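Local coordinates for dual specificity phosphatase 28 (Homo sapiens, PDB 5Y15), which shows weak phosphatase activity, cleaving a synthetic aryl phosphate in vitro but acting hardly at all on phosphotyrosine, even less on phosphothreonine and not on phosphoserine, at residues A[97-102]-A[131-136]. The protein carries 2 engineered substitutions. Residues are numbered along the deposited sequence; the frame is centred on the assembly and turned at random.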
# COMPACT_ATOMS: atom_id res chain seq x y z
N GLU A 97 18.73 3.66 6.40
CA GLU A 97 17.56 3.70 5.56
C GLU A 97 16.48 4.57 6.19
O GLU A 97 16.27 4.55 7.41
CB GLU A 97 17.04 2.28 5.35
CG GLU A 97 17.95 1.43 4.50
CD GLU A 97 17.57 1.49 3.04
OE1 GLU A 97 17.48 0.43 2.39
OE2 GLU A 97 17.31 2.60 2.55
N ASP A 98 15.81 5.37 5.35
CA ASP A 98 14.74 6.26 5.79
C ASP A 98 13.44 5.47 5.75
O ASP A 98 12.74 5.42 4.73
CB ASP A 98 14.67 7.52 4.93
CG ASP A 98 13.70 8.58 5.47
OD1 ASP A 98 13.15 8.42 6.59
OD2 ASP A 98 13.53 9.62 4.80
N LEU A 99 13.11 4.84 6.86
CA LEU A 99 11.81 4.19 6.94
C LEU A 99 10.73 5.21 7.27
O LEU A 99 9.60 5.10 6.78
CB LEU A 99 11.85 3.08 7.99
CG LEU A 99 10.57 2.35 8.38
CD1 LEU A 99 10.06 1.48 7.25
CD2 LEU A 99 10.90 1.52 9.59
N LEU A 100 11.08 6.22 8.07
CA LEU A 100 10.12 7.23 8.50
C LEU A 100 9.33 7.81 7.33
O LEU A 100 8.11 8.00 7.43
CB LEU A 100 10.87 8.33 9.26
CG LEU A 100 10.11 9.50 9.88
CD1 LEU A 100 9.08 9.02 10.85
CD2 LEU A 100 11.08 10.39 10.62
N ALA A 101 9.98 8.04 6.19
CA ALA A 101 9.31 8.68 5.06
C ALA A 101 8.13 7.85 4.56
O ALA A 101 7.19 8.40 3.98
CB ALA A 101 10.29 8.92 3.92
N HIS A 102 8.19 6.54 4.74
CA HIS A 102 7.14 5.64 4.28
C HIS A 102 6.05 5.39 5.33
O HIS A 102 5.06 4.71 5.02
CB HIS A 102 7.75 4.28 3.90
CG HIS A 102 8.74 4.33 2.77
ND1 HIS A 102 8.37 4.45 1.45
CD2 HIS A 102 10.09 4.19 2.77
CE1 HIS A 102 9.45 4.42 0.69
NE2 HIS A 102 10.51 4.25 1.46
N SER A 131 9.64 -5.00 10.08
CA SER A 131 8.24 -5.26 10.31
C SER A 131 7.82 -4.87 11.72
O SER A 131 6.68 -4.43 11.92
CB SER A 131 7.95 -6.73 10.04
OG SER A 131 8.76 -7.51 10.91
N ALA A 132 8.73 -4.97 12.68
CA ALA A 132 8.40 -4.56 14.04
C ALA A 132 8.25 -3.06 14.11
O ALA A 132 7.37 -2.54 14.82
CB ALA A 132 9.46 -5.05 15.02
N ALA A 133 9.11 -2.33 13.39
CA ALA A 133 9.02 -0.88 13.36
C ALA A 133 7.72 -0.43 12.72
O ALA A 133 7.05 0.47 13.24
CB ALA A 133 10.21 -0.29 12.60
N VAL A 134 7.32 -1.06 11.61
CA VAL A 134 6.06 -0.66 10.96
C VAL A 134 4.86 -0.98 11.86
O VAL A 134 3.92 -0.18 11.97
CB VAL A 134 5.94 -1.31 9.58
CG1 VAL A 134 4.54 -1.09 9.01
CG2 VAL A 134 6.99 -0.75 8.61
N CYS A 135 4.86 -2.15 12.50
CA CYS A 135 3.77 -2.47 13.43
C CYS A 135 3.69 -1.44 14.55
O CYS A 135 2.60 -0.96 14.92
CB CYS A 135 3.95 -3.87 14.00
SG CYS A 135 3.46 -5.13 12.84
N THR A 136 4.84 -1.08 15.11
CA THR A 136 4.86 -0.09 16.18
C THR A 136 4.28 1.24 15.71
O THR A 136 3.40 1.83 16.38
CB THR A 136 6.30 0.09 16.64
OG1 THR A 136 6.81 -1.19 17.04
CG2 THR A 136 6.39 1.05 17.79
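A132 O is gripped twice, by T136 N and by T136 OG1 at 2.7 Å, the two donors arriving from opposite faces of its carbonyl plane. The hydroxyl donor is tilted 32° from that plane. This doubly used carbonyl lies in helix 130-142, which follows the active-site loop of the dual-specificity phosphatase fold, and the neighbouring residues A133 and V134 receive L99 from the turn leading into helix 100-115. The joint is wholly apolar and small, burying 102 Å² over both sides. L99 extends its CG anti to the backbone N (chi1 173°), and its two methyls divide the work: CD2 meets A133 CB at 3.6 Å, while CD1 reaches V134 CG2 at 4.0 Å. The L99 and V134 side chains cross at about a right angle. F167 and V89 also touch L99, and L171 touches A133, so helix 165-179 packs against both partners. V134 lies about 8 Å, side chain to side chain, from S124, the engineered replacement at the inferred phosphocysteine position, whose OG hydrogen-bonds S131 OG. Ahead of the turn into helix 100-115, D98 accepts a capping bond: A101 N meets D98 OD1 at 3.2 Å from above the carboxylate plane, 62° out of it.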